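Local coordinates for DNA polymerase III, beta subunit (Eubacterium rectale, PDB 3T0P), which probably tethers DNA polymerases and other proteins to DNA and makes them processive, as a ring-shaped, head-to-tail homodimeric sliding clamp closed around the duplex, at residues 319-325 with 361-365; 264-269 with 324-328. All coordinates share one frame; numbering follows the deposited sequence.

Interaction 1: 319-325 with 361-365; sequences GFNPKFF and ILPVN
Ile361 is the bump of this contact, and the rings of Phe320, Phe324 and Phe325 form the hollow that takes it. Its two branches part company: with CG1 anti to the carbonyl carbon (chi1 -60°), CD1 is carried over the Phe325 ring, while CG2 drops between the other two phenylalanines. CD1 sits 3.9 Å from the Phe325 ring centroid, only 11° off the normal, a CH-pi contact squarely over the face. CG2 meets Phe324 CB at 3.7 Å and Phe320 CD1 at 3.8 Å, approaching both rings obliquely. Phe325 CE2 in turn lies over the centre of one Phe320 face, so that these two rings meet edge-to-face and together line one side of the hollow. Farther along, Pro363 meets the Phe320 ring obliquely, Phe320 CE1 lying 3.8 Å from Pro363 CB. Val364 comes at the backbone instead, its CG2 resting on Phe320 CA. The one direct hydrogen bond between the segments, Val364 N to Gly319 O, is short (2.8 Å) and nearly straight (167° at the hydrogen), but the donor stands well above the carbonyl plane. Two waters fasten the backbones on either side of it: one takes the N-H of Gly319 and donates to Val364 O, the other takes that of Asn321 and donates to Leu362 O. Asn321 is also the N-cap of helix 322-329, its OD1 accepting from Lys323 N at 3.2 Å. Strand 348-351 adds Cys348 and Ile350 to the same apolar cluster. Strand 316-320, the turn into helix 322-329 and the chain leaving strand 357-361 are thus locked together in the two-sheet, two-helix domain characteristic of the DNA clamp fold.

Interaction 2: 264-269 with 324-328; sequences LLDCID and FFIDA
Leu264, Leu265 and Ile268 face Phe325 and Ile326 where the two helices of the C-terminal clamp domain pack side by side. The short segments run roughly antiparallel, with 141° between their directions and axes 9.5 Å apart at closest approach. Leu264 begins the contact loosely, CD2 lying 4.3 Å from Phe325 CE1; Met292 and Leu294 of strand 291-297 also touch its side chain. Leu265 reaches over the backbone of the other helix: CG, anti to the backbone N (chi1 176°), sends CD1 to 4.1 Å from Ile326 CA. One turn on, Ile268 divides its branches between two neighbours. CD1 presses on the root of the Phe325 side chain, 3.6 Å from CB, and comes obliquely to the ring. CG2 lies against Ile326 CG1 at 3.7 Å, the two side chains lying alongside each other with their ends pointing opposite ways. Asp269 contributes backbone to the contact, while its OD1 makes a long, weak ion pair with Lys81 of the second subunit. At this end the tip of Ile326 bridges side chain and backbone, CD1 standing 3.8 Å from Ile268 CG2 and 3.9 Å from Asp269 CA.

Overall arrangement
Interactions 1 and 2 both use helix 322-329 and share Phe325, whose ring joins them: Ile361 reaches it from the sheet side and Ile268 from the neighbouring helix. Their centres are 10 Å apart, and Pro322 CB touches Ile268 CG2 at 3.6 Å. Interaction 2 is buried and held by apolar side chains, without hydrogen bonds between its segments, binding helix to helix. Interaction 1 is only partly buried; its phenylalanine-isoleucine core grades into a more polar margin of backbone and water bonds where the loop after strand 357-361 begins. One contact thus fixes the helix to its partner, the other to strand ends.

Interaction 1: 319-325 with 361-365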
loop_
_atom_site.group_PDB
_atom_site.type_symbol
_atom_site.label_atom_id
_atom_site.label_comp_id
_atom_site.label_asym_id
_atom_site.label_seq_id
_atom_site.Cartn_x
_atom_site.Cartn_y
_atom_site.Cartn_z
ATOM N N GLY B 319 -0.286 -27.905 -20.660
ATOM C CA GLY B 319 -0.873 -27.131 -19.569
ATOM C C GLY B 319 0.137 -26.687 -18.529
ATOM O O GLY B 319 1.154 -27.356 -18.315
ATOM N N PHE B 320 -0.137 -25.554 -17.876
ATOM C CA PHE B 320 0.751 -24.986 -16.861
ATOM C C PHE B 320 0.027 -24.256 -15.775
ATOM O O PHE B 320 -1.057 -23.704 -16.000
ATOM C CB PHE B 320 1.689 -23.931 -17.492
ATOM C CG PHE B 320 2.667 -24.418 -18.527
ATOM C CD1 PHE B 320 3.900 -24.961 -18.146
ATOM C CD2 PHE B 320 2.383 -24.301 -19.885
ATOM C CE1 PHE B 320 4.805 -25.420 -19.109
ATOM C CE2 PHE B 320 3.302 -24.734 -20.845
ATOM C CZ PHE B 320 4.503 -25.298 -20.450
ATOM N N ASN B 321 0.707 -24.120 -14.633
ATOM C CA ASN B 321 0.262 -23.240 -13.549
ATOM C C ASN B 321 0.565 -21.820 -14.040
ATOM O O ASN B 321 1.739 -21.518 -14.319
ATOM C CB ASN B 321 0.983 -23.570 -12.252
ATOM C CG ASN B 321 0.552 -22.769 -11.052
ATOM O OD1 ASN B 321 -0.025 -21.672 -11.140
ATOM N ND2 ASN B 321 0.833 -23.311 -9.887
ATOM N N PRO B 322 -0.478 -20.973 -14.247
ATOM C CA PRO B 322 -0.234 -19.622 -14.800
ATOM C C PRO B 322 0.789 -18.792 -14.010
ATOM O O PRO B 322 1.586 -18.058 -14.627
ATOM C CB PRO B 322 -1.619 -18.949 -14.780
ATOM C CG PRO B 322 -2.529 -19.870 -14.078
ATOM C CD PRO B 322 -1.917 -21.217 -14.000
ATOM N N LYS B 323 0.806 -18.953 -12.669
ATOM C CA LYS B 323 1.701 -18.229 -11.749
ATOM C C LYS B 323 3.200 -18.333 -12.155
ATOM O O LYS B 323 3.907 -17.321 -12.163
ATOM C CB LYS B 323 1.519 -18.758 -10.323
ATOM C CG LYS B 323 2.382 -18.070 -9.264
ATOM C CD LYS B 323 2.454 -18.891 -7.969
ATOM C CE LYS B 323 3.115 -18.115 -6.856
ATOM N NZ LYS B 323 4.545 -17.807 -7.140
ATOM N N PHE B 324 3.646 -19.539 -12.521
ATOM C CA PHE B 324 5.027 -19.829 -12.910
ATOM C C PHE B 324 5.459 -19.040 -14.169
ATOM O O PHE B 324 6.581 -18.548 -14.244
ATOM C CB PHE B 324 5.209 -21.336 -13.118
ATOM C CG PHE B 324 4.921 -22.201 -11.896
ATOM C CD1 PHE B 324 4.911 -21.653 -10.613
ATOM C CD2 PHE B 324 4.664 -23.563 -12.031
ATOM C CE1 PHE B 324 4.651 -22.452 -9.490
ATOM C CE2 PHE B 324 4.398 -24.358 -10.908
ATOM C CZ PHE B 324 4.412 -23.798 -9.645
ATOM N N PHE B 325 4.556 -18.884 -15.125
ATOM C CA PHE B 325 4.845 -18.135 -16.331
ATOM C C PHE B 325 4.851 -16.639 -16.044
ATOM O O PHE B 325 5.730 -15.934 -16.539
ATOM C CB PHE B 325 3.816 -18.481 -17.412
ATOM C CG PHE B 325 4.376 -19.428 -18.439
ATOM C CD1 PHE B 325 5.098 -18.951 -19.530
ATOM C CD2 PHE B 325 4.244 -20.803 -18.285
ATOM C CE1 PHE B 325 5.663 -19.834 -20.451
ATOM C CE2 PHE B 325 4.822 -21.682 -19.203
ATOM C CZ PHE B 325 5.501 -21.194 -20.290
ATOM N N ILE B 361 10.132 -24.515 -16.598
ATOM C CA ILE B 361 8.847 -24.637 -15.910
ATOM C C ILE B 361 8.314 -26.030 -16.202
ATOM O O ILE B 361 8.275 -26.418 -17.354
ATOM C CB ILE B 361 7.847 -23.497 -16.342
ATOM C CG1 ILE B 361 8.405 -22.086 -16.025
ATOM C CG2 ILE B 361 6.468 -23.690 -15.709
ATOM C CD1 ILE B 361 7.906 -20.982 -16.944
ATOM N N LEU B 362 7.917 -26.779 -15.174
ATOM C CA LEU B 362 7.328 -28.092 -15.387
ATOM C C LEU B 362 5.861 -27.911 -15.734
ATOM O O LEU B 362 5.170 -27.133 -15.086
ATOM C CB LEU B 362 7.468 -29.046 -14.181
ATOM C CG LEU B 362 8.862 -29.524 -13.778
ATOM C CD1 LEU B 362 8.780 -30.428 -12.544
ATOM C CD2 LEU B 362 9.557 -30.262 -14.899
ATOM N N PRO B 363 5.356 -28.625 -16.750
ATOM C CA PRO B 363 3.946 -28.503 -17.081
ATOM C C PRO B 363 3.084 -29.349 -16.141
ATOM O O PRO B 363 3.596 -30.202 -15.416
ATOM C CB PRO B 363 3.895 -29.060 -18.517
ATOM C CG PRO B 363 4.932 -30.071 -18.550
ATOM C CD PRO B 363 6.030 -29.601 -17.626
ATOM N N VAL B 364 1.771 -29.189 -16.269
ATOM C CA VAL B 364 0.785 -29.958 -15.539
ATOM C C VAL B 364 0.763 -31.378 -16.082
ATOM O O VAL B 364 0.831 -31.607 -17.294
ATOM C CB VAL B 364 -0.580 -29.261 -15.656
ATOM C CG1 VAL B 364 -1.730 -30.216 -15.379
ATOM C CG2 VAL B 364 -0.631 -28.053 -14.734
ATOM N N ASN B 365 0.727 -32.336 -15.173
ATOM C CA ASN B 365 0.635 -33.719 -15.597
ATOM C C ASN B 365 -0.861 -34.068 -15.625
ATOM O O ASN B 365 -1.512 -34.118 -14.576
ATOM C CB ASN B 365 1.465 -34.645 -14.694
ATOM C CG ASN B 365 1.235 -36.111 -14.962
ATOM O OD1 ASN B 365 1.388 -36.597 -16.086
ATOM N ND2 ASN B 365 0.796 -36.829 -13.943
HETATM O O HOH W 1 0.607 -30.559 -19.800
HETATM O O HOH W 2 2.973 -25.947 -14.385
#

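Interaction 2: 264-269 with 324-328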
loop_
_atom_site.group_PDB
_atom_site.type_symbol
_atom_site.label_atom_id
_atom_site.label_comp_id
_atom_site.label_asym_id
_atom_site.label_seq_id
_atom_site.Cartn_x
_atom_site.Cartn_y
_atom_site.Cartn_z
ATOM N N LEU B 264 2.171 -12.415 -24.300
ATOM C CA LEU B 264 2.039 -13.661 -23.555
ATOM C C LEU B 264 1.745 -13.347 -22.071
ATOM O O LEU B 264 0.772 -13.861 -21.501
ATOM C CB LEU B 264 3.294 -14.561 -23.711
ATOM C CG LEU B 264 3.189 -15.936 -23.015
ATOM C CD1 LEU B 264 1.960 -16.729 -23.503
ATOM C CD2 LEU B 264 4.470 -16.753 -23.208
ATOM N N LEU B 265 2.542 -12.466 -21.476
ATOM C CA LEU B 265 2.350 -12.021 -20.089
ATOM C C LEU B 265 0.937 -11.447 -19.876
ATOM O O LEU B 265 0.237 -11.886 -18.940
ATOM C CB LEU B 265 3.427 -10.971 -19.691
ATOM C CG LEU B 265 3.298 -10.342 -18.283
ATOM C CD1 LEU B 265 3.172 -11.438 -17.175
ATOM C CD2 LEU B 265 4.461 -9.417 -18.001
ATOM N N ASP B 266 0.497 -10.522 -20.746
ATOM C CA ASP B 266 -0.863 -9.928 -20.570
ATOM C C ASP B 266 -1.988 -10.967 -20.672
ATOM O O ASP B 266 -2.967 -10.891 -19.930
ATOM C CB ASP B 266 -1.109 -8.806 -21.570
ATOM C CG ASP B 266 -0.319 -7.541 -21.250
ATOM O OD1 ASP B 266 0.342 -7.498 -20.163
ATOM O OD2 ASP B 266 -0.323 -6.608 -22.097
ATOM N N CYS B 267 -1.825 -11.956 -21.551
ATOM C CA CYS B 267 -2.834 -12.966 -21.723
ATOM C C CYS B 267 -2.926 -13.907 -20.512
ATOM O O CYS B 267 -4.023 -14.237 -20.086
ATOM C CB CYS B 267 -2.574 -13.759 -22.995
ATOM S SG CYS B 267 -3.541 -15.278 -23.078
ATOM N N ILE B 268 -1.775 -14.385 -19.999
ATOM C CA ILE B 268 -1.737 -15.292 -18.856
ATOM C C ILE B 268 -2.257 -14.551 -17.613
ATOM O O ILE B 268 -3.006 -15.121 -16.810
ATOM C CB ILE B 268 -0.332 -15.904 -18.653
ATOM C CG1 ILE B 268 0.102 -16.647 -19.942
ATOM C CG2 ILE B 268 -0.357 -16.859 -17.456
ATOM C CD1 ILE B 268 1.460 -17.395 -19.911
ATOM N N ASP B 269 -1.927 -13.270 -17.499
ATOM C CA ASP B 269 -2.404 -12.452 -16.393
ATOM C C ASP B 269 -3.952 -12.314 -16.470
ATOM O O ASP B 269 -4.614 -12.475 -15.448
ATOM C CB ASP B 269 -1.689 -11.100 -16.422
ATOM C CG ASP B 269 -2.057 -10.142 -15.307
ATOM O OD1 ASP B 269 -1.969 -10.549 -14.118
ATOM O OD2 ASP B 269 -2.366 -8.967 -15.619
ATOM N N PHE B 324 3.646 -19.539 -12.521
ATOM C CA PHE B 324 5.027 -19.829 -12.910
ATOM C C PHE B 324 5.459 -19.040 -14.169
ATOM O O PHE B 324 6.581 -18.548 -14.244
ATOM C CB PHE B 324 5.209 -21.336 -13.118
ATOM C CG PHE B 324 4.921 -22.201 -11.896
ATOM C CD1 PHE B 324 4.911 -21.653 -10.613
ATOM C CD2 PHE B 324 4.664 -23.563 -12.031
ATOM C CE1 PHE B 324 4.651 -22.452 -9.490
ATOM C CE2 PHE B 324 4.398 -24.358 -10.908
ATOM C CZ PHE B 324 4.412 -23.798 -9.645
ATOM N N PHE B 325 4.556 -18.884 -15.125
ATOM C CA PHE B 325 4.845 -18.135 -16.331
ATOM C C PHE B 325 4.851 -16.639 -16.044
ATOM O O PHE B 325 5.730 -15.934 -16.539
ATOM C CB PHE B 325 3.816 -18.481 -17.412
ATOM C CG PHE B 325 4.376 -19.428 -18.439
ATOM C CD1 PHE B 325 5.098 -18.951 -19.530
ATOM C CD2 PHE B 325 4.244 -20.803 -18.285
ATOM C CE1 PHE B 325 5.663 -19.834 -20.451
ATOM C CE2 PHE B 325 4.822 -21.682 -19.203
ATOM C CZ PHE B 325 5.501 -21.194 -20.290
ATOM N N ILE B 326 3.869 -16.155 -15.276
ATOM C CA ILE B 326 3.743 -14.753 -14.897
ATOM C C ILE B 326 5.019 -14.335 -14.127
ATOM O O ILE B 326 5.668 -13.362 -14.515
ATOM C CB ILE B 326 2.458 -14.499 -14.084
ATOM C CG1 ILE B 326 1.219 -14.552 -14.983
ATOM C CG2 ILE B 326 2.525 -13.148 -13.363
ATOM C CD1 ILE B 326 -0.101 -14.811 -14.258
ATOM N N ASP B 327 5.427 -15.117 -13.124
ATOM C CA ASP B 327 6.648 -14.804 -12.343
ATOM C C ASP B 327 7.864 -14.638 -13.238
ATOM O O ASP B 327 8.566 -13.651 -13.090
ATOM C CB ASP B 327 6.966 -15.902 -11.316
ATOM C CG ASP B 327 6.035 -16.031 -10.145
ATOM O OD1 ASP B 327 5.133 -15.160 -9.997
ATOM O OD2 ASP B 327 6.184 -17.023 -9.376
ATOM N N ALA B 328 8.078 -15.574 -14.210
ATOM C CA ALA B 328 9.241 -15.499 -15.086
ATOM C C ALA B 328 9.108 -14.389 -16.118
ATOM O O ALA B 328 10.073 -13.673 -16.341
ATOM C CB ALA B 328 9.482 -16.841 -15.783
#